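Local coordinates for protein thiol-activated cytolysin (Desulfobulbus propionicus, PDB 6NAL) that probably forms pores in target-cell membranes, as a bacterial toxin of the cholesterol-dependent cytolysin family, at residues A144-S149 and I191-I196; K171-I176 and S290-G295; Y240-F245 and G295-V300. One frame throughout, in Å; residues are numbered along the deposited sequence.

Contact 1 of 3, residues A144-S149 and I191-I196; sequences ANFQYS and IRFKQI
Gln147 N bonds Lys194 O at 2.8 Å, and Lys194 N bonds back to Gln147 O; the two residues are an antiparallel hydrogen-bonded pair. Ser149 and Arg192 form the next such pair; there Arg192 N to Ser149 O is the straighter of the two bonds, with 167° at the hydrogen. Beyond the paired stretch, Gln195 continues the grip with its side chain. Its extended chain, CG anti to the backbone N (chi1 -174°), carries OE1 to Asn145 N at 3.1 Å. The donor sits above the amide plane. The same OE1 lies over one face of the Phe146 ring, 3.9 Å above its plane.

Phe193 CB covers the opposite face of that ring, 3.7 Å from Phe146 CG. The Phe193 ring turns its edge toward this face in an offset edge-to-face pair. Its own face receives the edge of Tyr148, with Tyr148 CD1 3.5 Å from Phe193 CE2. The planes of these two rings meet at 66°. Ile191 extends the apolar row, its CG2 3.4 Å from Tyr148 CE1.

Gln147, Ser149, Arg192 and Lys194 occupy the other face of the sheet. Gln147 and Lys194 run side by side there, pointing the same way. Lys194 CD lies over the centre of the Arg192 guanidinium, and Lys194 NZ goes on to bond Asn335 OD1. Arg192 NE is buried without a partner in the model. Tyr148 N is bonded by Tyr445 OH of the second subunit, and Asn145 OD1 by Thr442 of that subunit. Trp320 and Ile319 of helix 309-320 pack on the aromatic side. The result is an antiparallel strand pair with an aromatic cluster on one face, consistent with the first two core strands of the cytolysin pore-forming domain.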
ATOM      1  N   ALA A 144      16.170 -25.080 -27.249  1.00 53.70           N
ATOM      2  CA  ALA A 144      16.042 -24.481 -25.926  1.00 56.38           C
ATOM      3  C   ALA A 144      14.575 -24.416 -25.489  1.00 57.84           C
ATOM      4  O   ALA A 144      13.712 -23.911 -26.214  1.00 61.83           O
ATOM      5  CB  ALA A 144      16.687 -23.091 -25.926  1.00 58.89           C
ATOM      6  N   ASN A 145      14.289 -24.985 -24.314  1.00 59.36           N
ATOM      7  CA  ASN A 145      12.935 -25.009 -23.754  1.00 63.14           C
ATOM      8  C   ASN A 145      13.098 -24.892 -22.235  1.00 57.26           C
ATOM      9  O   ASN A 145      13.372 -25.895 -21.559  1.00 46.51           O
ATOM     10  CB  ASN A 145      12.165 -26.273 -24.127  1.00 48.60           C
ATOM     11  CG  ASN A 145      10.827 -26.361 -23.375  1.00 64.05           C
ATOM     12  OD1 ASN A 145      10.442 -25.395 -22.696  1.00 72.41           O
ATOM     13  ND2 ASN A 145      10.119 -27.490 -23.480  1.00 55.58           N
ATOM     14  N   PHE A 146      12.920 -23.683 -21.705  1.00 49.12           N
ATOM     15  CA  PHE A 146      13.427 -23.361 -20.382  1.00 44.81           C
ATOM     16  C   PHE A 146      12.291 -23.205 -19.394  1.00 48.71           C
ATOM     17  O   PHE A 146      11.214 -22.728 -19.748  1.00 49.33           O
ATOM     18  CB  PHE A 146      14.282 -22.089 -20.406  1.00 33.61           C
ATOM     19  CG  PHE A 146      15.671 -22.282 -20.989  1.00 44.31           C
ATOM     20  CD1 PHE A 146      16.604 -23.132 -20.373  1.00 47.71           C
ATOM     21  CD2 PHE A 146      16.062 -21.604 -22.124  1.00 47.05           C
ATOM     22  CE1 PHE A 146      17.888 -23.309 -20.902  1.00 48.38           C
ATOM     23  CE2 PHE A 146      17.342 -21.779 -22.646  1.00 44.98           C
ATOM     24  CZ  PHE A 146      18.257 -22.619 -22.022  1.00 51.03           C
ATOM     25  N   GLN A 147      12.535 -23.672 -18.169  1.00 52.42           N
ATOM     26  CA  GLN A 147      11.832 -23.168 -16.996  1.00 44.51           C
ATOM     27  C   GLN A 147      12.441 -21.836 -16.555  1.00 41.63           C
ATOM     28  O   GLN A 147      13.650 -21.621 -16.621  1.00 42.27           O
ATOM     29  CB  GLN A 147      11.862 -24.171 -15.847  1.00 43.68           C
ATOM     30  CG  GLN A 147      11.321 -23.586 -14.555  1.00 57.66           C
ATOM     31  CD  GLN A 147      11.710 -24.403 -13.323  1.00 67.48           C
ATOM     32  OE1 GLN A 147      12.157 -25.554 -13.447  1.00 70.00           O
ATOM     33  NE2 GLN A 147      11.528 -23.820 -12.135  1.00 67.09           N
ATOM     34  N   TYR A 148      11.580 -20.931 -16.101  1.00 46.58           N
ATOM     35  CA  TYR A 148      11.945 -19.546 -15.895  1.00 32.62           C
ATOM     36  C   TYR A 148      11.692 -19.203 -14.440  1.00 32.90           C
ATOM     37  O   TYR A 148      10.722 -19.666 -13.862  1.00 37.29           O
ATOM     38  CB  TYR A 148      11.157 -18.669 -16.833  1.00 37.52           C
ATOM     39  CG  TYR A 148      11.491 -17.220 -16.730  1.00 41.10           C
ATOM     40  CD1 TYR A 148      12.603 -16.707 -17.354  1.00 41.24           C
ATOM     41  CD2 TYR A 148      10.668 -16.356 -16.042  1.00 39.26           C
ATOM     42  CE1 TYR A 148      12.899 -15.365 -17.278  1.00 39.30           C
ATOM     43  CE2 TYR A 148      10.966 -15.007 -15.942  1.00 46.00           C
ATOM     44  CZ  TYR A 148      12.070 -14.522 -16.580  1.00 47.41           C
ATOM     45  OH  TYR A 148      12.384 -13.193 -16.521  1.00 47.71           O
ATOM     46  N   SER A 149      12.634 -18.485 -13.828  1.00 30.79           N
ATOM     47  CA  SER A 149      12.490 -18.030 -12.446  1.00 38.77           C
ATOM     48  C   SER A 149      13.116 -16.660 -12.320  1.00 33.87           C
ATOM     49  O   SER A 149      14.185 -16.440 -12.879  1.00 37.16           O
ATOM     50  CB  SER A 149      13.186 -18.921 -11.405  1.00 31.78           C
ATOM     51  OG  SER A 149      12.684 -20.236 -11.465  1.00 51.36           O
ATOM     52  N   ILE A 191      17.609 -13.758 -12.491  1.00 35.29           N
ATOM     53  CA  ILE A 191      16.815 -14.579 -13.390  1.00 32.63           C
ATOM     54  C   ILE A 191      17.561 -15.878 -13.644  1.00 27.18           C
ATOM     55  O   ILE A 191      18.778 -15.879 -13.853  1.00 31.90           O
ATOM     56  CB  ILE A 191      16.564 -13.823 -14.714  1.00 31.89           C
ATOM     57  CG1 ILE A 191      15.741 -12.557 -14.460  1.00 39.67           C
ATOM     58  CG2 ILE A 191      15.858 -14.692 -15.760  1.00 34.10           C
ATOM     59  CD1 ILE A 191      15.643 -11.671 -15.666  1.00 43.28           C
ATOM     60  N   ARG A 192      16.814 -16.973 -13.697  1.00 26.21           N
ATOM     61  CA  ARG A 192      17.352 -18.254 -14.077  1.00 35.27           C
ATOM     62  C   ARG A 192      16.514 -18.907 -15.151  1.00 30.64           C
ATOM     63  O   ARG A 192      15.316 -19.078 -14.968  1.00 33.99           O
ATOM     64  CB  ARG A 192      17.405 -19.193 -12.895  1.00 35.78           C
ATOM     65  CG  ARG A 192      18.187 -20.401 -13.203  1.00 34.53           C
ATOM     66  CD  ARG A 192      18.028 -21.488 -12.187  1.00 41.34           C
ATOM     67  NE  ARG A 192      16.634 -21.786 -11.923  1.00 35.83           N
ATOM     68  CZ  ARG A 192      16.236 -22.667 -11.022  1.00 36.57           C
ATOM     69  NH1 ARG A 192      17.164 -23.330 -10.337  1.00 44.84           N
ATOM     70  NH2 ARG A 192      14.937 -22.873 -10.813  1.00 47.67           N
ATOM     71  N   PHE A 193      17.168 -19.334 -16.227  1.00 35.67           N
ATOM     72  CA  PHE A 193      16.585 -20.216 -17.238  1.00 39.68           C
ATOM     73  C   PHE A 193      17.110 -21.625 -17.017  1.00 34.15           C
ATOM     74  O   PHE A 193      18.324 -21.819 -16.971  1.00 37.94           O
ATOM     75  CB  PHE A 193      16.960 -19.763 -18.650  1.00 37.01           C
ATOM     76  CG  PHE A 193      16.419 -18.401 -19.025  1.00 34.33           C
ATOM     77  CD1 PHE A 193      17.075 -17.265 -18.647  1.00 30.40           C
ATOM     78  CD2 PHE A 193      15.277 -18.294 -19.770  1.00 40.37           C
ATOM     79  CE1 PHE A 193      16.615 -16.030 -18.973  1.00 36.41           C
ATOM     80  CE2 PHE A 193      14.799 -17.070 -20.115  1.00 40.24           C
ATOM     81  CZ  PHE A 193      15.472 -15.912 -19.706  1.00 37.06           C
ATOM     82  N   LYS A 194      16.218 -22.609 -16.873  1.00 32.35           N
ATOM     83  CA  LYS A 194      16.670 -23.952 -16.566  1.00 38.17           C
ATOM     84  C   LYS A 194      16.059 -24.990 -17.486  1.00 34.30           C
ATOM     85  O   LYS A 194      14.837 -25.085 -17.593  1.00 38.10           O
ATOM     86  CB  LYS A 194      16.334 -24.318 -15.122  1.00 36.14           C
ATOM     87  CG  LYS A 194      16.870 -25.721 -14.641  1.00 30.69           C
ATOM     88  CD  LYS A 194      16.113 -26.177 -13.357  1.00 45.30           C
ATOM     89  CE  LYS A 194      17.098 -26.823 -12.429  1.00 53.78           C
ATOM     90  NZ  LYS A 194      16.872 -26.498 -10.951  1.00 71.31           N
ATOM     91  N   GLN A 195      16.903 -25.833 -18.078  1.00 37.24           N
ATOM     92  CA  GLN A 195      16.403 -26.892 -18.945  1.00 37.32           C
ATOM     93  C   GLN A 195      16.993 -28.233 -18.558  1.00 34.60           C
ATOM     94  O   GLN A 195      18.213 -28.380 -18.506  1.00 31.83           O
ATOM     95  CB  GLN A 195      16.709 -26.613 -20.419  1.00 43.08           C
ATOM     96  CG  GLN A 195      16.071 -27.642 -21.324  1.00 45.37           C
ATOM     97  CD  GLN A 195      16.245 -27.320 -22.809  1.00 44.98           C
ATOM     98  OE1 GLN A 195      16.884 -26.328 -23.161  1.00 43.94           O
ATOM     99  NE2 GLN A 195      15.721 -28.194 -23.676  1.00 45.98           N
ATOM    100  N   ILE A 196      16.126 -29.222 -18.351  1.00 39.40           N
ATOM    101  CA  ILE A 196      16.525 -30.592 -18.051  1.00 36.37           C
ATOM    102  C   ILE A 196      16.567 -31.397 -19.345  1.00 40.05           C
ATOM    103  O   ILE A 196      15.531 -31.582 -19.998  1.00 39.40           O
ATOM    104  CB  ILE A 196      15.557 -31.240 -17.049  1.00 37.83           C
ATOM    105  CG1 ILE A 196      15.446 -30.397 -15.767  1.00 39.18           C
ATOM    106  CG2 ILE A 196      15.964 -32.652 -16.739  1.00 35.59           C
ATOM    107  CD1 ILE A 196      14.372 -30.934 -14.777  1.00 36.18           C
TER

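Contact 2 of 3, residues K171-I176 and S290-G295; sequences KQKLSI and SIVVHG
Leu174, in the last turn of helix 167-174, comes over strand 287-294 at Ser290, where the CA atoms of the two residues are 6.4 Å apart. No hydrogen bond crosses this contact; it is made mainly by apolar groups. Leu174 does most of the touching. Its CG is anti to the carbonyl carbon (chi1 -77°), and its branched end reaches down to the strand. Leu174 CG meets Val292 CG1 at 3.8 Å, and the two side chains cross at about a right angle. The CD2 branch fits between two strand residues: it is 3.8 Å from Ser290 CB and 3.9 Å from Val292 CG1.

Val292 uses both methyls. CG1 stands between its own backbone N and carbonyl carbon (chi1 55°) and meets Leu174, while CG2 touches Lys173 CB at 4.0 Å. The rest of Lys173 leads away and ends in a salt bridge from NZ to Glu298 OE1. Ser290 meets Leu174 through CB; its OG bonds Asn302 OD1. Just beyond Leu174, the chain leaves helical geometry at Ser175, which has positive phi.

Helix 167-174 lies in the chain between strands 147-152 and 187-202, consistent with the helical bundle that in this family refolds into a transmembrane hairpin. It rests on the Ser290 and Val292 face, beside Val300 of strand 299-305 and Phe245 of strand 232-250, while Ile291 and Val293 meet helix 309-320 on the opposite face.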
ATOM      1  N   LYS A 171      28.721 -18.198  -6.358  1.00 69.93           N
ATOM      2  CA  LYS A 171      29.520 -17.139  -5.746  1.00 69.33           C
ATOM      3  C   LYS A 171      30.824 -16.950  -6.503  1.00 74.51           C
ATOM      4  O   LYS A 171      31.250 -15.802  -6.737  1.00 70.40           O
ATOM      5  CB  LYS A 171      29.743 -17.437  -4.251  1.00 70.87           C
ATOM      6  CG  LYS A 171      28.530 -16.882  -3.415  1.00 81.23           C
ATOM      7  CD  LYS A 171      28.935 -16.583  -1.961  1.00 85.33           C
ATOM      8  CE  LYS A 171      29.485 -17.821  -1.271  1.00104.98           C
ATOM      9  NZ  LYS A 171      30.045 -17.520   0.085  1.00 88.38           N
ATOM     10  N   GLN A 172      31.485 -18.064  -6.864  1.00 63.69           N
ATOM     11  CA  GLN A 172      32.665 -17.989  -7.715  1.00 67.76           C
ATOM     12  C   GLN A 172      32.372 -17.197  -8.983  1.00 63.62           C
ATOM     13  O   GLN A 172      33.012 -16.175  -9.260  1.00 65.73           O
ATOM     14  CB  GLN A 172      33.192 -19.388  -8.087  1.00 69.30           C
ATOM     15  CG  GLN A 172      34.539 -19.350  -8.831  1.00 73.24           C
ATOM     16  CD  GLN A 172      34.599 -20.273 -10.066  1.00 87.83           C
ATOM     17  OE1 GLN A 172      33.792 -21.203 -10.206  1.00 92.13           O
ATOM     18  NE2 GLN A 172      35.571 -20.016 -10.960  1.00 89.55           N
ATOM     19  N   LYS A 173      31.411 -17.664  -9.777  1.00 60.82           N
ATOM     20  CA  LYS A 173      31.295 -17.220 -11.162  1.00 64.72           C
ATOM     21  C   LYS A 173      30.615 -15.852 -11.277  1.00 68.90           C
ATOM     22  O   LYS A 173      31.117 -14.956 -11.970  1.00 59.49           O
ATOM     23  CB  LYS A 173      30.538 -18.285 -11.963  1.00 55.37           C
ATOM     24  CG  LYS A 173      31.185 -19.693 -11.996  1.00 59.34           C
ATOM     25  CD  LYS A 173      32.302 -19.831 -13.058  1.00 63.77           C
ATOM     26  CE  LYS A 173      32.915 -21.236 -13.090  1.00 60.33           C
ATOM     27  NZ  LYS A 173      33.788 -21.468 -14.296  1.00 67.58           N
ATOM     28  N   LEU A 174      29.476 -15.664 -10.604  1.00 71.45           N
ATOM     29  CA  LEU A 174      28.757 -14.393 -10.686  1.00 67.71           C
ATOM     30  C   LEU A 174      29.304 -13.349  -9.733  1.00 68.62           C
ATOM     31  O   LEU A 174      28.804 -12.215  -9.729  1.00 66.97           O
ATOM     32  CB  LEU A 174      27.270 -14.561 -10.365  1.00 61.26           C
ATOM     33  CG  LEU A 174      26.394 -15.159 -11.456  1.00 53.62           C
ATOM     34  CD1 LEU A 174      24.965 -15.301 -11.000  1.00 55.43           C
ATOM     35  CD2 LEU A 174      26.479 -14.338 -12.733  1.00 52.61           C
ATOM     36  N   SER A 175      30.272 -13.714  -8.895  1.00 71.01           N
ATOM     37  CA  SER A 175      30.823 -12.810  -7.889  1.00 76.76           C
ATOM     38  C   SER A 175      29.697 -12.134  -7.091  1.00 73.90           C
ATOM     39  O   SER A 175      29.385 -10.948  -7.231  1.00 72.49           O
ATOM     40  CB  SER A 175      31.749 -11.803  -8.571  1.00 76.85           C
ATOM     41  OG  SER A 175      32.695 -11.287  -7.656  1.00 82.88           O
ATOM     42  N   ILE A 176      29.088 -12.975  -6.260  1.00 70.48           N
ATOM     43  CA  ILE A 176      27.999 -12.622  -5.367  1.00 72.59           C
ATOM     44  C   ILE A 176      28.587 -12.456  -3.970  1.00 74.30           C
ATOM     45  O   ILE A 176      29.085 -13.419  -3.386  1.00 82.86           O
ATOM     46  CB  ILE A 176      26.917 -13.716  -5.369  1.00 69.19           C
ATOM     47  CG1 ILE A 176      26.334 -13.888  -6.769  1.00 73.33           C
ATOM     48  CG2 ILE A 176      25.891 -13.404  -4.289  1.00 67.79           C
ATOM     49  CD1 ILE A 176      25.111 -13.131  -6.977  1.00 79.36           C
ATOM     50  N   SER A 290      25.490  -9.528 -15.392  1.00 45.25           N
ATOM     51  CA  SER A 290      26.443 -10.620 -15.319  1.00 43.25           C
ATOM     52  C   SER A 290      25.695 -11.873 -15.695  1.00 38.74           C
ATOM     53  O   SER A 290      24.523 -11.998 -15.377  1.00 37.43           O
ATOM     54  CB  SER A 290      27.023 -10.776 -13.951  1.00 39.37           C
ATOM     55  OG  SER A 290      27.851  -9.668 -13.705  1.00 59.75           O
ATOM     56  N   ILE A 291      26.379 -12.798 -16.347  1.00 44.57           N
ATOM     57  CA  ILE A 291      25.752 -14.009 -16.858  1.00 39.45           C
ATOM     58  C   ILE A 291      26.677 -15.194 -16.701  1.00 32.75           C
ATOM     59  O   ILE A 291      27.869 -15.132 -17.015  1.00 36.56           O
ATOM     60  CB  ILE A 291      25.372 -13.876 -18.335  1.00 38.70           C
ATOM     61  CG1 ILE A 291      24.430 -12.702 -18.498  1.00 41.66           C
ATOM     62  CG2 ILE A 291      24.782 -15.141 -18.796  1.00 33.29           C
ATOM     63  CD1 ILE A 291      24.061 -12.496 -19.937  1.00 48.20           C
ATOM     64  N   VAL A 292      26.108 -16.295 -16.271  1.00 32.37           N
ATOM     65  CA  VAL A 292      26.832 -17.536 -16.208  1.00 33.40           C
ATOM     66  C   VAL A 292      25.995 -18.602 -16.895  1.00 37.67           C
ATOM     67  O   VAL A 292      24.781 -18.708 -16.679  1.00 33.42           O
ATOM     68  CB  VAL A 292      27.185 -17.928 -14.758  1.00 38.49           C
ATOM     69  CG1 VAL A 292      25.983 -17.967 -13.955  1.00 44.00           C
ATOM     70  CG2 VAL A 292      27.844 -19.274 -14.705  1.00 40.73           C
ATOM     71  N   VAL A 293      26.664 -19.399 -17.714  1.00 31.78           N
ATOM     72  CA  VAL A 293      26.038 -20.452 -18.483  1.00 30.86           C
ATOM     73  C   VAL A 293      26.728 -21.768 -18.113  1.00 33.58           C
ATOM     74  O   VAL A 293      27.955 -21.861 -18.156  1.00 37.05           O
ATOM     75  CB  VAL A 293      26.140 -20.161 -19.991  1.00 31.78           C
ATOM     76  CG1 VAL A 293      25.733 -21.431 -20.768  1.00 34.85           C
ATOM     77  CG2 VAL A 293      25.284 -18.926 -20.401  1.00 39.42           C
ATOM     78  N   HIS A 294      25.945 -22.789 -17.800  1.00 36.34           N
ATOM     79  CA  HIS A 294      26.456 -24.012 -17.173  1.00 41.84           C
ATOM     80  C   HIS A 294      25.724 -25.197 -17.798  1.00 37.43           C
ATOM     81  O   HIS A 294      24.488 -25.218 -17.818  1.00 36.79           O
ATOM     82  CB  HIS A 294      26.245 -23.907 -15.651  1.00 47.01           C
ATOM     83  CG  HIS A 294      26.762 -25.067 -14.867  1.00 56.20           C
ATOM     84  ND1 HIS A 294      26.121 -25.553 -13.744  1.00 62.63           N
ATOM     85  CD2 HIS A 294      27.862 -25.825 -15.033  1.00 50.62           C
ATOM     86  CE1 HIS A 294      26.794 -26.581 -13.270  1.00 59.79           C
ATOM     87  NE2 HIS A 294      27.847 -26.777 -14.042  1.00 63.10           N
ATOM     88  N   GLY A 295      26.474 -26.137 -18.371  1.00 36.27           N
ATOM     89  CA  GLY A 295      25.876 -27.285 -19.020  1.00 41.65           C
ATOM     90  C   GLY A 295      25.705 -27.060 -20.512  1.00 48.59           C
ATOM     91  O   GLY A 295      25.134 -26.050 -20.930  1.00 49.29           O
TER

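Contact 3 of 3, residues Y240-F245 and G295-V300; sequences YGRQIF and GGSEAV
Arg242 NH1 makes the polar contacts here, with Gly295 O and Ser297 OG as its partners. The bond to Gly295 O is 3.0 Å long, with 144° at the hydrogen. It lies in the plane of the carbonyl and close to the plane of the guanidinium. Ser297 OG is also at the guanidinium edge. The modelled distance of 2.5 Å from Arg242 NH1 to Ser297 OG is very short, so its exact length is doubtful. The Arg242 chain is extended from CG to NE, with CG anti to the backbone N (chi1 175°), and this carries NH1 out to the turn. NH2 has a weak bond to Ile318 O in helix 309-320.

The turn runs between strands 287-294 and 299-305. In cytolysins of this family, a glycine-rich turn joins the fourth core strand to a short fifth strand, which is thought to swing away during pore assembly. The Gly295-Gly296 pair is consistent with that hinge.

Van der Waals contacts are few and close to the backbone. Gly295 CA lies 3.6 Å from Gly241 O. The CA atoms of Arg242 and Gly295 come within 4.3 Å, an approach that Gly295 allows by having no side chain on the side facing the strand. The aliphatic part of Arg242 runs past the same carbonyl that NH1 binds, with CG 3.3 Å from Gly295 O.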
ATOM      1  N   TYR A 240      20.005 -33.901 -15.328  1.00 26.34           N
ATOM      2  CA  TYR A 240      21.127 -33.343 -16.066  1.00 33.04           C
ATOM      3  C   TYR A 240      20.611 -32.364 -17.117  1.00 29.67           C
ATOM      4  O   TYR A 240      19.613 -32.625 -17.789  1.00 34.99           O
ATOM      5  CB  TYR A 240      21.952 -34.459 -16.781  1.00 32.07           C
ATOM      6  CG  TYR A 240      22.528 -35.466 -15.853  1.00 33.44           C
ATOM      7  CD1 TYR A 240      21.735 -36.469 -15.352  1.00 30.55           C
ATOM      8  CD2 TYR A 240      23.846 -35.406 -15.446  1.00 30.26           C
ATOM      9  CE1 TYR A 240      22.233 -37.399 -14.505  1.00 38.87           C
ATOM     10  CE2 TYR A 240      24.372 -36.360 -14.576  1.00 32.82           C
ATOM     11  CZ  TYR A 240      23.549 -37.359 -14.127  1.00 40.42           C
ATOM     12  OH  TYR A 240      23.952 -38.307 -13.243  1.00 44.94           O
ATOM     13  N   GLY A 241      21.316 -31.271 -17.307  1.00 33.31           N
ATOM     14  CA  GLY A 241      20.846 -30.341 -18.290  1.00 29.19           C
ATOM     15  C   GLY A 241      21.673 -29.092 -18.349  1.00 33.37           C
ATOM     16  O   GLY A 241      22.890 -29.170 -18.286  1.00 30.96           O
ATOM     17  N   ARG A 242      21.012 -27.930 -18.449  1.00 33.71           N
ATOM     18  CA  ARG A 242      21.652 -26.657 -18.747  1.00 33.02           C
ATOM     19  C   ARG A 242      20.969 -25.555 -17.954  1.00 29.72           C
ATOM     20  O   ARG A 242      19.758 -25.564 -17.770  1.00 35.20           O
ATOM     21  CB  ARG A 242      21.529 -26.348 -20.242  1.00 29.79           C
ATOM     22  CG  ARG A 242      22.044 -25.003 -20.706  1.00 28.35           C
ATOM     23  CD  ARG A 242      21.958 -24.999 -22.267  1.00 41.88           C
ATOM     24  NE  ARG A 242      22.148 -23.694 -22.876  1.00 51.49           N
ATOM     25  CZ  ARG A 242      23.332 -23.155 -23.131  1.00 49.42           C
ATOM     26  NH1 ARG A 242      24.413 -23.841 -22.815  1.00 50.66           N
ATOM     27  NH2 ARG A 242      23.428 -21.961 -23.727  1.00 57.57           N
ATOM     28  N   GLN A 243      21.722 -24.541 -17.609  1.00 33.15           N
ATOM     29  CA  GLN A 243      21.260 -23.548 -16.668  1.00 34.99           C
ATOM     30  C   GLN A 243      21.937 -22.245 -17.054  1.00 29.60           C
ATOM     31  O   GLN A 243      23.137 -22.198 -17.315  1.00 35.25           O
ATOM     32  CB  GLN A 243      21.578 -24.007 -15.242  1.00 30.76           C
ATOM     33  CG  GLN A 243      20.642 -23.538 -14.199  1.00 47.72           C
ATOM     34  CD  GLN A 243      20.702 -24.372 -12.935  1.00 40.50           C
ATOM     35  OE1 GLN A 243      19.708 -24.467 -12.228  1.00 54.31           O
ATOM     36  NE2 GLN A 243      21.851 -24.961 -12.634  1.00 38.04           N
ATOM     37  N   ILE A 244      21.140 -21.204 -17.111  1.00 27.58           N
ATOM     38  CA  ILE A 244      21.594 -19.853 -17.351  1.00 32.25           C
ATOM     39  C   ILE A 244      21.117 -18.959 -16.206  1.00 36.98           C
ATOM     40  O   ILE A 244      19.924 -18.946 -15.867  1.00 35.69           O
ATOM     41  CB  ILE A 244      21.062 -19.323 -18.693  1.00 38.57           C
ATOM     42  CG1 ILE A 244      21.480 -20.319 -19.782  1.00 43.40           C
ATOM     43  CG2 ILE A 244      21.559 -17.925 -18.892  1.00 31.19           C
ATOM     44  CD1 ILE A 244      20.753 -20.105 -21.075  1.00 46.93           C
ATOM     45  N   PHE A 245      22.035 -18.187 -15.649  1.00 29.53           N
ATOM     46  CA  PHE A 245      21.726 -17.209 -14.618  1.00 32.78           C
ATOM     47  C   PHE A 245      22.047 -15.831 -15.146  1.00 31.55           C
ATOM     48  O   PHE A 245      23.113 -15.645 -15.723  1.00 36.52           O
ATOM     49  CB  PHE A 245      22.558 -17.461 -13.360  1.00 39.04           C
ATOM     50  CG  PHE A 245      22.112 -18.635 -12.569  1.00 33.06           C
ATOM     51  CD1 PHE A 245      22.653 -19.871 -12.787  1.00 43.15           C
ATOM     52  CD2 PHE A 245      21.145 -18.491 -11.589  1.00 48.65           C
ATOM     53  CE1 PHE A 245      22.243 -20.973 -12.033  1.00 49.94           C
ATOM     54  CE2 PHE A 245      20.721 -19.572 -10.844  1.00 49.07           C
ATOM     55  CZ  PHE A 245      21.275 -20.812 -11.061  1.00 43.36           C
ATOM     56  N   GLY A 295      26.474 -26.137 -18.371  1.00 36.27           N
ATOM     57  CA  GLY A 295      25.876 -27.285 -19.020  1.00 41.65           C
ATOM     58  C   GLY A 295      25.705 -27.060 -20.512  1.00 48.59           C
ATOM     59  O   GLY A 295      25.134 -26.050 -20.930  1.00 49.29           O
ATOM     60  N   GLY A 296      26.153 -28.007 -21.325  1.00 47.41           N
ATOM     61  CA  GLY A 296      26.405 -27.710 -22.742  1.00 60.65           C
ATOM     62  C   GLY A 296      27.682 -26.891 -22.876  1.00 56.37           C
ATOM     63  O   GLY A 296      28.737 -27.240 -22.273  1.00 71.19           O
ATOM     64  N   SER A 297      27.643 -25.839 -23.689  1.00 61.60           N
ATOM     65  CA  SER A 297      28.509 -24.683 -23.467  1.00 65.22           C
ATOM     66  C   SER A 297      28.838 -24.410 -21.999  1.00 60.62           C
ATOM     67  O   SER A 297      28.008 -24.713 -21.109  1.00 57.61           O
ATOM     68  CB  SER A 297      27.789 -23.465 -24.056  1.00 66.77           C
ATOM     69  OG  SER A 297      26.722 -23.073 -23.205  1.00 62.43           O
ATOM     70  N   GLU A 298      29.933 -23.671 -21.742  1.00 51.60           N
ATOM     71  CA  GLU A 298      30.188 -23.170 -20.405  1.00 47.41           C
ATOM     72  C   GLU A 298      30.749 -21.795 -20.643  1.00 45.67           C
ATOM     73  O   GLU A 298      31.720 -21.670 -21.379  1.00 44.19           O
ATOM     74  CB  GLU A 298      31.160 -23.959 -19.532  1.00 45.89           C
ATOM     75  CG  GLU A 298      31.258 -23.288 -18.118  1.00 67.32           C
ATOM     76  CD  GLU A 298      32.439 -23.761 -17.246  1.00 84.97           C
ATOM     77  OE1 GLU A 298      32.336 -23.681 -15.974  1.00 86.91           O
ATOM     78  OE2 GLU A 298      33.481 -24.163 -17.835  1.00 81.28           O
ATOM     79  N   ALA A 299      30.102 -20.762 -20.100  1.00 48.17           N
ATOM     80  CA  ALA A 299      30.583 -19.400 -20.310  1.00 42.29           C
ATOM     81  C   ALA A 299      30.215 -18.538 -19.125  1.00 29.19           C
ATOM     82  O   ALA A 299      29.248 -18.819 -18.422  1.00 41.80           O
ATOM     83  CB  ALA A 299      30.000 -18.765 -21.576  1.00 37.15           C
ATOM     84  N   VAL A 300      31.001 -17.489 -18.884  1.00 35.49           N
ATOM     85  CA  VAL A 300      30.565 -16.402 -18.012  1.00 28.84           C
ATOM     86  C   VAL A 300      30.873 -15.104 -18.717  1.00 37.70           C
ATOM     87  O   VAL A 300      31.888 -15.003 -19.410  1.00 32.21           O
ATOM     88  CB  VAL A 300      31.172 -16.388 -16.584  1.00 47.23           C
ATOM     89  CG1 VAL A 300      31.156 -17.854 -16.055  1.00 47.61           C
ATOM     90  CG2 VAL A 300      32.495 -15.858 -16.554  1.00 53.66           C
TER

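How the contacts relate
From the N terminus, residues 144-149 come first, and contact 1 pairs them with 191-196, closing an excursion that is about half helix. Residues 171-176 lie inside that excursion but reach forward to 290-295, so contact 2 crosses contact 1. Residues 240-245 follow, and contact 3 closes the next excursion at 295-300. Contact 3 lies in series with contact 1 and crosses contact 2, with which it shares Gly295. Strand 232-250 pairs with both strand 187-202 and strand 287-294. Contacts 1 and 2 do not touch. Contact 1 joins two strands of the sheet, contact 2 sets helix 167-174 on one face of it, and contact 3 ties the turn before strand 299-305 to strand 232-250.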